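Local atomic coordinates of lipoxygenase (Cyanothece sp., PDB entry 5EK8), a protein that probably oxygenates polyunsaturated fatty acids as a non-heme iron 9R-lipoxygenase, adding both atoms of molecular oxygen to its substrate. Residues W460-E465 / R642-N647; R443-I446 / Y452-A455; H390-I395 / N632-V637; E465-F470 / N554-C559. All coordinates share one frame; numbering follows the deposited sequence.

Contact 1 of 4, residues W460-E465 / R642-N647; sequences WQILTE and RTALLN
Helical segments 460-465 and 642-647 approach each other most closely at Ile462 and Ala644, whose CA atoms lie 6.2 Å apart. Ile462 reaches across with both of its branches. Its CG2, placed anti to the backbone N, rests on the methyl group of Ala644, with Ile462 CG2 and Ala644 CB 3.8 Å apart. The other branch extends (chi2 177°) to bring Ile462 CD1 within 4.0 Å of Leu645 CD1, the two side chains slanting past each other. Because Ala644 has no more than a methyl here, the helix backbones can come near at this point. Phe652 of helix 649-653 touches both Ile462 and Leu645 and so completes the apolar cluster. Within helix 451-473, Trp460 O accepts from both Thr464 N and Thr464 OG1, which arrive from opposite faces of its carbonyl plane; the hydroxyl bond, 2.9 Å from Thr464 OG1 to Trp460 O, keeps that polar group within its own helix. Since the side-chain contacts are between methyl groups, the two helices are probably joined by fit and the exclusion of water rather than by directed bonds.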
loop_
_atom_site.group_PDB
_atom_site.type_symbol
_atom_site.label_atom_id
_atom_site.label_comp_id
_atom_site.label_asym_id
_atom_site.label_seq_id
_atom_site.Cartn_x
_atom_site.Cartn_y
_atom_site.Cartn_z
ATOM N N TRP A 460 -16.364 -1.957 -9.123
ATOM C CA TRP A 460 -16.901 -2.756 -8.036
ATOM C C TRP A 460 -17.785 -3.865 -8.578
ATOM O O TRP A 460 -17.715 -4.998 -8.108
ATOM C CB TRP A 460 -17.685 -1.879 -7.058
ATOM C CG TRP A 460 -18.143 -2.610 -5.833
ATOM C CD1 TRP A 460 -19.409 -3.023 -5.552
ATOM C CD2 TRP A 460 -17.331 -3.022 -4.725
ATOM N NE1 TRP A 460 -19.440 -3.661 -4.336
ATOM C CE2 TRP A 460 -18.177 -3.673 -3.807
ATOM C CE3 TRP A 460 -15.972 -2.901 -4.423
ATOM C CZ2 TRP A 460 -17.709 -4.203 -2.606
ATOM C CZ3 TRP A 460 -15.508 -3.426 -3.235
ATOM C CH2 TRP A 460 -16.374 -4.070 -2.339
ATOM N N GLN A 461 -18.618 -3.542 -9.563
ATOM C CA GLN A 461 -19.484 -4.551 -10.167
ATOM C C GLN A 461 -18.657 -5.589 -10.917
ATOM O O GLN A 461 -18.981 -6.787 -10.907
ATOM C CB GLN A 461 -20.510 -3.902 -11.097
ATOM C CG GLN A 461 -21.900 -3.768 -10.476
ATOM C CD GLN A 461 -21.872 -3.134 -9.090
ATOM O OE1 GLN A 461 -21.589 -1.942 -8.941
ATOM N NE2 GLN A 461 -22.161 -3.935 -8.068
ATOM N N ILE A 462 -17.580 -5.134 -11.553
ATOM C CA ILE A 462 -16.645 -6.067 -12.182
ATOM C C ILE A 462 -16.073 -7.052 -11.156
ATOM O O ILE A 462 -16.062 -8.268 -11.379
ATOM C CB ILE A 462 -15.485 -5.334 -12.873
ATOM C CG1 ILE A 462 -16.008 -4.475 -14.022
ATOM C CG2 ILE A 462 -14.475 -6.330 -13.407
ATOM C CD1 ILE A 462 -14.934 -3.665 -14.696
ATOM N N LEU A 463 -15.612 -6.516 -10.029
ATOM C CA LEU A 463 -15.078 -7.336 -8.944
ATOM C C LEU A 463 -16.131 -8.294 -8.400
ATOM O O LEU A 463 -15.820 -9.418 -8.031
ATOM C CB LEU A 463 -14.539 -6.457 -7.811
ATOM C CG LEU A 463 -13.363 -5.544 -8.173
ATOM C CD1 LEU A 463 -12.713 -4.988 -6.921
ATOM C CD2 LEU A 463 -12.340 -6.269 -9.043
ATOM N N THR A 464 -17.379 -7.849 -8.356
ATOM C CA THR A 464 -18.463 -8.703 -7.897
ATOM C C THR A 464 -18.630 -9.907 -8.815
ATOM O O THR A 464 -18.638 -11.055 -8.349
ATOM C CB THR A 464 -19.778 -7.934 -7.821
ATOM O OG1 THR A 464 -19.618 -6.809 -6.949
ATOM C CG2 THR A 464 -20.879 -8.833 -7.296
ATOM N N GLU A 465 -18.755 -9.640 -10.117
ATOM C CA GLU A 465 -18.836 -10.705 -11.118
ATOM C C GLU A 465 -17.665 -11.673 -10.984
ATOM O O GLU A 465 -17.845 -12.894 -10.922
ATOM C CB GLU A 465 -18.853 -10.126 -12.532
ATOM C CG GLU A 465 -20.085 -9.319 -12.890
ATOM C CD GLU A 465 -20.031 -8.790 -14.321
ATOM O OE1 GLU A 465 -19.693 -9.575 -15.236
ATOM O OE2 GLU A 465 -20.313 -7.587 -14.528
ATOM N N ARG A 642 -9.200 -10.522 -15.718
ATOM C CA ARG A 642 -8.729 -9.857 -16.919
ATOM C C ARG A 642 -9.860 -9.705 -17.925
ATOM O O ARG A 642 -10.118 -8.608 -18.408
ATOM C CB ARG A 642 -7.568 -10.630 -17.549
ATOM C CG ARG A 642 -6.382 -10.834 -16.620
ATOM C CD ARG A 642 -5.098 -11.039 -17.403
ATOM N NE ARG A 642 -4.858 -9.923 -18.311
ATOM C CZ ARG A 642 -4.971 -9.991 -19.635
ATOM N NH1 ARG A 642 -5.311 -11.133 -20.218
ATOM N NH2 ARG A 642 -4.742 -8.916 -20.376
ATOM N N THR A 643 -10.541 -10.801 -18.233
ATOM C CA THR A 643 -11.575 -10.761 -19.259
ATOM C C THR A 643 -12.781 -9.959 -18.772
ATOM O O THR A 643 -13.473 -9.322 -19.569
ATOM C CB THR A 643 -12.008 -12.182 -19.691
ATOM O OG1 THR A 643 -13.015 -12.089 -20.704
ATOM C CG2 THR A 643 -12.556 -12.963 -18.520
ATOM N N ALA A 644 -13.018 -9.968 -17.464
ATOM C CA ALA A 644 -14.105 -9.180 -16.895
ATOM C C ALA A 644 -13.825 -7.689 -17.064
ATOM O O ALA A 644 -14.727 -6.904 -17.367
ATOM C CB ALA A 644 -14.303 -9.522 -15.425
ATOM N N LEU A 645 -12.569 -7.304 -16.865
ATOM C CA LEU A 645 -12.165 -5.909 -17.019
ATOM C C LEU A 645 -12.148 -5.484 -18.490
ATOM O O LEU A 645 -12.613 -4.397 -18.838
ATOM C CB LEU A 645 -10.789 -5.678 -16.393
ATOM C CG LEU A 645 -10.223 -4.259 -16.505
ATOM C CD1 LEU A 645 -11.116 -3.253 -15.783
ATOM C CD2 LEU A 645 -8.794 -4.209 -15.975
ATOM N N LEU A 646 -11.610 -6.350 -19.344
ATOM C CA LEU A 646 -11.508 -6.076 -20.772
ATOM C C LEU A 646 -12.887 -5.908 -21.387
ATOM O O LEU A 646 -13.114 -4.989 -22.175
ATOM C CB LEU A 646 -10.750 -7.198 -21.487
ATOM C CG LEU A 646 -9.245 -7.264 -21.229
ATOM C CD1 LEU A 646 -8.636 -8.531 -21.814
ATOM C CD2 LEU A 646 -8.572 -6.028 -21.788
ATOM N N ASN A 647 -13.799 -6.806 -21.017
ATOM C CA ASN A 647 -15.191 -6.748 -21.451
ATOM C C ASN A 647 -15.779 -5.353 -21.248
ATOM O O ASN A 647 -16.540 -4.859 -22.079
ATOM C CB ASN A 647 -16.011 -7.799 -20.693
ATOM C CG ASN A 647 -17.482 -7.807 -21.080
ATOM O OD1 ASN A 647 -17.883 -7.246 -22.103
ATOM N ND2 ASN A 647 -18.295 -8.468 -20.262
#

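Contact 2 of 4, residues R443-I446 / Y452-A455; sequences RQPI and YAKA
Arg443 lays one face of its guanidinium against the rim of the Tyr452 ring, where CE2 is the atom that touches. Arg443 NE and Tyr452 CE2 are 3.8 Å apart, and the two planes stand 76° to each other, so the ring presents its edge to the flat cationic group instead of stacking on it. Arg443 CD lies in the plane of the ring at the same edge, 4.0 Å from Tyr452 CD2. The arginine reaches this place with CG between its backbone N and carbonyl carbon (chi1 67°) and a further bend at chi3. Its charge is met by Glu520, which pairs with NE, while NH1 bonds to the carbonyl oxygen of Pro260. With an alanine in its place, the Glu520 carboxylate would probably lose its mate and a gap would be likely to open beside the Tyr452 edge. The 443-446 segment belongs to the loop that leads into helix 451-473 and folds back over its first turn, in the largely helical part of the lipoxygenase fold. There Ala453 points its methyl at the loop and meets the proline ring, with Pro445 CG 3.7 Å from Ala453 CB. The same corner of the ring also reaches the aliphatic stem of the next residue, Pro445 CG standing 4.0 Å from Lys454 CG. On the helix side, Tyr452 meets Trp572 edge-to-face and touches Phe564, both on helix 549-574, which also supplies the iron ligands His570 and Asn574.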
loop_
_atom_site.group_PDB
_atom_site.type_symbol
_atom_site.label_atom_id
_atom_site.label_comp_id
_atom_site.label_asym_id
_atom_site.label_seq_id
_atom_site.Cartn_x
_atom_site.Cartn_y
_atom_site.Cartn_z
ATOM N N ARG A 443 -18.651 4.764 -2.620
ATOM C CA ARG A 443 -19.606 5.872 -2.607
ATOM C C ARG A 443 -20.435 5.924 -3.888
ATOM O O ARG A 443 -20.037 5.377 -4.914
ATOM C CB ARG A 443 -18.869 7.200 -2.417
ATOM C CG ARG A 443 -17.972 7.570 -3.595
ATOM C CD ARG A 443 -16.891 8.574 -3.202
ATOM N NE ARG A 443 -15.927 8.005 -2.262
ATOM C CZ ARG A 443 -14.860 8.651 -1.800
ATOM N NH1 ARG A 443 -14.611 9.894 -2.192
ATOM N NH2 ARG A 443 -14.034 8.054 -0.950
ATOM N N GLN A 444 -21.587 6.583 -3.826
ATOM C CA GLN A 444 -22.426 6.763 -5.007
ATOM C C GLN A 444 -22.220 8.150 -5.622
ATOM O O GLN A 444 -21.880 9.101 -4.913
ATOM C CB GLN A 444 -23.899 6.547 -4.654
ATOM C CG GLN A 444 -24.234 5.111 -4.297
ATOM C CD GLN A 444 -23.854 4.136 -5.395
ATOM O OE1 GLN A 444 -23.993 4.433 -6.582
ATOM N NE2 GLN A 444 -23.361 2.966 -5.004
ATOM N N PRO A 445 -22.411 8.264 -6.949
ATOM C CA PRO A 445 -22.180 9.522 -7.665
ATOM C C PRO A 445 -23.120 10.642 -7.237
ATOM O O PRO A 445 -24.335 10.490 -7.343
ATOM C CB PRO A 445 -22.428 9.142 -9.130
ATOM C CG PRO A 445 -22.242 7.668 -9.182
ATOM C CD PRO A 445 -22.757 7.171 -7.875
ATOM N N ILE A 446 -22.556 11.747 -6.760
ATOM C CA ILE A 446 -23.340 12.937 -6.469
ATOM C C ILE A 446 -23.946 13.518 -7.743
ATOM O O ILE A 446 -25.110 13.914 -7.761
ATOM C CB ILE A 446 -22.495 14.028 -5.789
ATOM C CG1 ILE A 446 -21.761 13.472 -4.570
ATOM C CG2 ILE A 446 -23.365 15.216 -5.407
ATOM C CD1 ILE A 446 -21.033 14.534 -3.780
ATOM N N TYR A 452 -15.068 9.836 -10.285
ATOM C CA TYR A 452 -14.511 8.796 -9.432
ATOM C C TYR A 452 -15.571 7.805 -8.956
ATOM O O TYR A 452 -15.322 6.607 -8.897
ATOM C CB TYR A 452 -13.798 9.368 -8.204
ATOM C CG TYR A 452 -13.457 8.234 -7.272
ATOM C CD1 TYR A 452 -12.445 7.337 -7.594
ATOM C CD2 TYR A 452 -14.196 8.004 -6.113
ATOM C CE1 TYR A 452 -12.155 6.269 -6.774
ATOM C CE2 TYR A 452 -13.911 6.934 -5.287
ATOM C CZ TYR A 452 -12.892 6.073 -5.625
ATOM O OH TYR A 452 -12.597 5.005 -4.818
ATOM N N ALA A 453 -16.744 8.308 -8.595
ATOM C CA ALA A 453 -17.802 7.445 -8.087
ATOM C C ALA A 453 -18.283 6.475 -9.158
ATOM O O ALA A 453 -18.412 5.275 -8.910
ATOM C CB ALA A 453 -18.951 8.273 -7.568
ATOM N N LYS A 454 -18.545 7.005 -10.350
ATOM C CA LYS A 454 -18.937 6.180 -11.489
ATOM C C LYS A 454 -17.895 5.084 -11.737
ATOM O O LYS A 454 -18.224 3.888 -11.798
ATOM C CB LYS A 454 -19.117 7.051 -12.738
ATOM C CG LYS A 454 -20.243 8.078 -12.625
ATOM C CD LYS A 454 -20.036 9.251 -13.577
ATOM C CE LYS A 454 -20.917 9.158 -14.815
ATOM N NZ LYS A 454 -22.354 9.387 -14.493
ATOM N N ALA A 455 -16.639 5.506 -11.860
ATOM C CA ALA A 455 -15.524 4.587 -12.082
ATOM C C ALA A 455 -15.470 3.478 -11.032
ATOM O O ALA A 455 -15.407 2.287 -11.357
ATOM C CB ALA A 455 -14.219 5.357 -12.091
#

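Contact 3 of 4, residues H390-I395 / N632-V637; sequences HLKSII and NEDDDV
Lys392 NZ is drawn to three acceptors, two of them carboxylates of the 632-637 loop. It pairs with Asp636 OD1 at 3.5 Å, and more loosely with Asp634 OD1 at 3.6 Å, a long salt bridge; the third partner is the carbonyl oxygen of Pro389, to which it hydrogen-bonds. Lys392 and Asp636 come from opposite directions, whereas Asp634 meets the lysine at a slant. At these separations the link to the two acids is best read as a salt-bridge network rather than as a pair of directed bonds. Bends at chi2 (138°) and chi4 (62°) turn the ammonium group to meet both acids and the Pro389 carbonyl. Gathering two aspartates around one lysine is likely to offset much of their mutual repulsion. Asp634 has further support, since its OD2 bonds to Tyr626 OH and Ser187 OG.

The loop is shaped from within by a type I beta turn from Asn632 to Asp635, closed by Asp635 N to Asn632 O at 2.9 Å. Beyond the turn, the Asn632 side chain gathers the chain again: its OD1 accepts from Val637 N at 3.2 Å, with the donor tilted 25° from the carbonyl plane, and weakly from Asp636 N. Lys392 itself sits at the break between helices 383-391 and 394-404, with Ser393 at the N-cap position of the second. The acidic loop follows helix 608-623 in the chain and leads into helix 639-647, and the backbone of Asp635 bonds to Phe126 at the end of strand 115-126, so the network joins a helix junction to a loop that also touches the four-stranded antiparallel sheet.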
loop_
_atom_site.group_PDB
_atom_site.type_symbol
_atom_site.label_atom_id
_atom_site.label_comp_id
_atom_site.label_asym_id
_atom_site.label_seq_id
_atom_site.Cartn_x
_atom_site.Cartn_y
_atom_site.Cartn_z
ATOM N N HIS A 390 -2.367 -9.478 -5.888
ATOM C CA HIS A 390 -2.731 -8.117 -5.522
ATOM C C HIS A 390 -2.070 -7.685 -4.215
ATOM O O HIS A 390 -1.928 -6.494 -3.946
ATOM C CB HIS A 390 -4.250 -7.991 -5.407
ATOM C CG HIS A 390 -4.985 -8.494 -6.607
ATOM N ND1 HIS A 390 -4.921 -7.871 -7.837
ATOM C CD2 HIS A 390 -5.797 -9.566 -6.775
ATOM C CE1 HIS A 390 -5.661 -8.534 -8.704
ATOM N NE2 HIS A 390 -6.205 -9.568 -8.085
ATOM N N LEU A 391 -1.666 -8.658 -3.406
ATOM C CA LEU A 391 -1.074 -8.368 -2.104
ATOM C C LEU A 391 0.440 -8.521 -2.110
ATOM O O LEU A 391 1.106 -8.181 -1.134
ATOM C CB LEU A 391 -1.684 -9.272 -1.030
ATOM C CG LEU A 391 -3.107 -8.913 -0.599
ATOM C CD1 LEU A 391 -3.725 -10.030 0.220
ATOM C CD2 LEU A 391 -3.112 -7.616 0.191
ATOM N N LYS A 392 0.986 -9.018 -3.214
ATOM C CA LYS A 392 2.426 -9.212 -3.296
ATOM C C LYS A 392 3.168 -7.876 -3.335
ATOM O O LYS A 392 2.607 -6.854 -3.730
ATOM C CB LYS A 392 2.796 -10.065 -4.515
ATOM C CG LYS A 392 2.286 -9.565 -5.857
ATOM C CD LYS A 392 3.375 -9.709 -6.924
ATOM C CE LYS A 392 2.811 -9.926 -8.330
ATOM N NZ LYS A 392 1.982 -8.804 -8.848
ATOM N N SER A 393 4.412 -7.900 -2.861
ATOM C CA SER A 393 5.361 -6.788 -2.969
ATOM C C SER A 393 5.064 -5.560 -2.096
ATOM O O SER A 393 5.906 -4.670 -1.994
ATOM C CB SER A 393 5.482 -6.343 -4.434
ATOM O OG SER A 393 6.031 -7.376 -5.237
ATOM N N ILE A 394 3.898 -5.507 -1.453
ATOM C CA ILE A 394 3.518 -4.309 -0.699
ATOM C C ILE A 394 4.373 -4.128 0.560
ATOM O O ILE A 394 4.640 -2.995 0.989
ATOM C CB ILE A 394 2.016 -4.326 -0.319
ATOM C CG1 ILE A 394 1.561 -2.935 0.122
ATOM C CG2 ILE A 394 1.718 -5.356 0.757
ATOM C CD1 ILE A 394 0.084 -2.873 0.479
ATOM N N ILE A 395 4.837 -5.239 1.125
ATOM C CA ILE A 395 5.701 -5.188 2.297
ATOM C C ILE A 395 6.981 -4.420 1.976
ATOM O O ILE A 395 7.488 -3.653 2.805
ATOM C CB ILE A 395 6.049 -6.605 2.805
ATOM C CG1 ILE A 395 6.567 -7.483 1.660
ATOM C CG2 ILE A 395 4.830 -7.252 3.462
ATOM C CD1 ILE A 395 7.165 -8.789 2.121
ATOM N N ASN A 632 -0.531 -7.502 -17.369
ATOM C CA ASN A 632 -0.234 -8.737 -16.638
ATOM C C ASN A 632 1.218 -9.185 -16.769
ATOM O O ASN A 632 1.489 -10.352 -17.042
ATOM C CB ASN A 632 -1.163 -9.864 -17.101
ATOM C CG ASN A 632 -1.188 -11.040 -16.132
ATOM O OD1 ASN A 632 -0.838 -10.903 -14.957
ATOM N ND2 ASN A 632 -1.602 -12.202 -16.625
ATOM N N GLU A 633 2.148 -8.263 -16.553
ATOM C CA GLU A 633 3.564 -8.534 -16.787
ATOM C C GLU A 633 4.153 -9.658 -15.922
ATOM O O GLU A 633 5.296 -10.061 -16.130
ATOM C CB GLU A 633 4.377 -7.249 -16.589
ATOM C CG GLU A 633 3.931 -6.382 -15.420
ATOM C CD GLU A 633 3.040 -5.228 -15.847
ATOM O OE1 GLU A 633 3.574 -4.133 -16.127
ATOM O OE2 GLU A 633 1.807 -5.413 -15.894
ATOM N N ASP A 634 3.381 -10.172 -14.968
ATOM C CA ASP A 634 3.863 -11.249 -14.102
ATOM C C ASP A 634 3.123 -12.567 -14.335
ATOM O O ASP A 634 3.442 -13.577 -13.710
ATOM C CB ASP A 634 3.753 -10.841 -12.628
ATOM C CG ASP A 634 4.878 -9.907 -12.188
ATOM O OD1 ASP A 634 4.632 -9.043 -11.315
ATOM O OD2 ASP A 634 6.009 -10.039 -12.709
ATOM N N ASP A 635 2.147 -12.545 -15.242
ATOM C CA ASP A 635 1.368 -13.732 -15.607
ATOM C C ASP A 635 0.816 -14.469 -14.385
ATOM O O ASP A 635 0.940 -15.689 -14.269
ATOM C CB ASP A 635 2.212 -14.695 -16.457
ATOM C CG ASP A 635 2.697 -14.067 -17.758
ATOM O OD1 ASP A 635 1.853 -13.773 -18.638
ATOM O OD2 ASP A 635 3.926 -13.871 -17.899
ATOM N N ASP A 636 0.197 -13.720 -13.483
ATOM C CA ASP A 636 -0.327 -14.296 -12.254
ATOM C C ASP A 636 -1.733 -13.789 -11.963
ATOM O O ASP A 636 -2.379 -14.244 -11.020
ATOM C CB ASP A 636 0.596 -13.974 -11.086
ATOM C CG ASP A 636 0.697 -12.490 -10.826
ATOM O OD1 ASP A 636 1.156 -12.115 -9.732
ATOM O OD2 ASP A 636 0.318 -11.697 -11.715
ATOM N N VAL A 637 -2.189 -12.833 -12.767
ATOM C CA VAL A 637 -3.547 -12.318 -12.654
ATOM C C VAL A 637 -4.520 -13.293 -13.306
ATOM O O VAL A 637 -4.466 -13.501 -14.523
ATOM C CB VAL A 637 -3.692 -10.932 -13.312
ATOM C CG1 VAL A 637 -5.127 -10.450 -13.227
ATOM C CG2 VAL A 637 -2.755 -9.931 -12.666
#

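Contact 4 of 4, residues E465-F470 / N554-C559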
loop_
_atom_site.group_PDB
_atom_site.type_symbol
_atom_site.label_atom_id
_atom_site.label_comp_id
_atom_site.label_asym_id
_atom_site.label_seq_id
_atom_site.Cartn_x
_atom_site.Cartn_y
_atom_site.Cartn_z
ATOM N N GLU A 465 -18.755 -9.640 -10.117
ATOM C CA GLU A 465 -18.836 -10.705 -11.118
ATOM C C GLU A 465 -17.665 -11.673 -10.984
ATOM O O GLU A 465 -17.845 -12.894 -10.922
ATOM C CB GLU A 465 -18.853 -10.126 -12.532
ATOM C CG GLU A 465 -20.085 -9.319 -12.890
ATOM C CD GLU A 465 -20.031 -8.790 -14.321
ATOM O OE1 GLU A 465 -19.693 -9.575 -15.236
ATOM O OE2 GLU A 465 -20.313 -7.587 -14.528
ATOM N N TYR A 466 -16.463 -11.106 -10.930
ATOM C CA TYR A 466 -15.239 -11.888 -10.826
ATOM C C TYR A 466 -15.250 -12.813 -9.616
ATOM O O TYR A 466 -15.060 -14.018 -9.755
ATOM C CB TYR A 466 -14.025 -10.962 -10.765
ATOM C CG TYR A 466 -12.737 -11.648 -10.373
ATOM C CD1 TYR A 466 -12.255 -12.741 -11.093
ATOM C CD2 TYR A 466 -11.994 -11.196 -9.291
ATOM C CE1 TYR A 466 -11.076 -13.368 -10.735
ATOM C CE2 TYR A 466 -10.816 -11.812 -8.928
ATOM C CZ TYR A 466 -10.359 -12.897 -9.652
ATOM O OH TYR A 466 -9.178 -13.503 -9.282
ATOM N N VAL A 467 -15.480 -12.239 -8.438
ATOM C CA VAL A 467 -15.467 -12.987 -7.185
ATOM C C VAL A 467 -16.509 -14.098 -7.188
ATOM O O VAL A 467 -16.207 -15.241 -6.831
ATOM C CB VAL A 467 -15.719 -12.067 -5.972
ATOM C CG1 VAL A 467 -15.900 -12.885 -4.700
ATOM C CG2 VAL A 467 -14.583 -11.076 -5.810
ATOM N N ASP A 468 -17.733 -13.760 -7.589
ATOM C CA ASP A 468 -18.800 -14.754 -7.684
ATOM C C ASP A 468 -18.380 -15.921 -8.577
ATOM O O ASP A 468 -18.482 -17.090 -8.186
ATOM C CB ASP A 468 -20.086 -14.121 -8.222
ATOM C CG ASP A 468 -20.849 -13.355 -7.162
ATOM O OD1 ASP A 468 -20.768 -13.733 -5.977
ATOM O OD2 ASP A 468 -21.542 -12.380 -7.513
ATOM N N ALA A 469 -17.894 -15.592 -9.771
ATOM C CA ALA A 469 -17.461 -16.604 -10.730
ATOM C C ALA A 469 -16.373 -17.507 -10.157
ATOM O O ALA A 469 -16.490 -18.734 -10.185
ATOM C CB ALA A 469 -16.973 -15.942 -11.999
ATOM N N PHE A 470 -15.323 -16.887 -9.630
ATOM C CA PHE A 470 -14.187 -17.615 -9.073
ATOM C C PHE A 470 -14.627 -18.563 -7.970
ATOM O O PHE A 470 -14.275 -19.745 -7.977
ATOM C CB PHE A 470 -13.138 -16.640 -8.537
ATOM C CG PHE A 470 -11.871 -17.303 -8.070
ATOM C CD1 PHE A 470 -11.745 -17.752 -6.762
ATOM C CD2 PHE A 470 -10.801 -17.462 -8.935
ATOM C CE1 PHE A 470 -10.582 -18.356 -6.331
ATOM C CE2 PHE A 470 -9.631 -18.065 -8.513
ATOM C CZ PHE A 470 -9.520 -18.514 -7.210
ATOM N N ASN A 554 -18.951 -13.556 3.610
ATOM C CA ASN A 554 -17.926 -12.798 4.316
ATOM C C ASN A 554 -16.612 -12.784 3.550
ATOM O O ASN A 554 -16.022 -11.724 3.320
ATOM C CB ASN A 554 -17.697 -13.378 5.713
ATOM C CG ASN A 554 -18.672 -12.844 6.739
ATOM O OD1 ASN A 554 -19.505 -11.987 6.440
ATOM N ND2 ASN A 554 -18.578 -13.355 7.961
ATOM N N LEU A 555 -16.162 -13.972 3.156
ATOM C CA LEU A 555 -14.914 -14.115 2.421
ATOM C C LEU A 555 -14.965 -13.383 1.082
ATOM O O LEU A 555 -14.020 -12.689 0.720
ATOM C CB LEU A 555 -14.588 -15.591 2.204
ATOM C CG LEU A 555 -13.188 -15.855 1.646
ATOM C CD1 LEU A 555 -12.136 -15.211 2.546
ATOM C CD2 LEU A 555 -12.941 -17.350 1.503
ATOM N N LYS A 556 -16.070 -13.537 0.358
ATOM C CA LYS A 556 -16.265 -12.846 -0.913
ATOM C C LYS A 556 -16.152 -11.334 -0.738
ATOM O O LYS A 556 -15.528 -10.650 -1.554
ATOM C CB LYS A 556 -17.626 -13.207 -1.517
ATOM C CG LYS A 556 -17.753 -14.661 -1.934
ATOM C CD LYS A 556 -19.196 -15.124 -1.869
ATOM C CE LYS A 556 -19.949 -14.801 -3.141
ATOM N NZ LYS A 556 -19.647 -15.775 -4.218
ATOM N N GLN A 557 -16.748 -10.817 0.332
ATOM C CA GLN A 557 -16.705 -9.379 0.589
ATOM C C GLN A 557 -15.291 -8.912 0.922
ATOM O O GLN A 557 -14.843 -7.872 0.437
ATOM C CB GLN A 557 -17.668 -9.000 1.720
ATOM C CG GLN A 557 -17.496 -7.575 2.250
ATOM C CD GLN A 557 -17.637 -6.503 1.170
ATOM O OE1 GLN A 557 -18.238 -6.730 0.120
ATOM N NE2 GLN A 557 -17.079 -5.325 1.432
ATOM N N CYS A 558 -14.594 -9.685 1.748
ATOM C CA CYS A 558 -13.221 -9.357 2.112
ATOM C C CYS A 558 -12.337 -9.337 0.862
ATOM O O CYS A 558 -11.496 -8.449 0.683
ATOM C CB CYS A 558 -12.688 -10.357 3.140
ATOM S SG CYS A 558 -11.052 -9.968 3.812
ATOM N N CYS A 559 -12.552 -10.315 -0.008
ATOM C CA CYS A 559 -11.821 -10.413 -1.264
ATOM C C CYS A 559 -12.076 -9.200 -2.158
ATOM O O CYS A 559 -11.135 -8.615 -2.708
ATOM C CB CYS A 559 -12.198 -11.701 -1.986
ATOM S SG CYS A 559 -11.535 -13.204 -1.209
#
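Lys556 meets helix 451-473 in two ways, with its stem on Val467 and its ammonium group on Asp468. Val467 CG1, anti to the backbone N (chi1 172°), lies 3.6 Å from Lys556 CB and also touches CG, so the base of the lysine serves as apolar packing. Further out, the chain bends at chi3 and chi4, and Lys556 NZ donates at 2.9 Å to Asp468 OD1, which accepts on its anti lone pair, the one turned away from the other carboxylate oxygen. The Asp468 and Lys556 side chains cross at about a right angle. Exchanging the lysine for an alanine would remove the ammonium group and is likely to leave the Asp468 carboxylate without its countercharge and part of the Val467 methyl uncovered.

The backbones come nearest at Val467 and Lys556, with Val467 CA and Lys556 CA 6.3 Å apart. Around this first shell, Met386 of helix 383-391 touches both Val467 and Cys559, while Phe471 of helix 451-473 packs on Lys556 and Leu555. The result is a helix-to-helix interface with an apolar interior and a salt bridge at its margin, within the helical body of the lipoxygenase fold; helix 549-574 continues from here to the iron ligands His570 and Asn574.

Helix 451-473 runs through three of the four contacts: contact 2 at its start, contact 1 midway and contact 4 next along it, the last two sharing Glu465 with centres about 12 Å apart. Contact 2 closes before contacts 1 and 4 open, its centre about 17 Å from that of contact 1; contact 4 is nested within the loop closed by contact 1. Contact 3 does not use helix 451-473, and its chain connection crosses that of contact 1; the two touch where Arg642 packs on Val637 and Asn632. Contacts 1 and 4 set helix 451-473 against helices 639-647 and 549-574, joining sequence-distant parts of the helical body that holds the iron; contact 2 ties its start to the preceding loop.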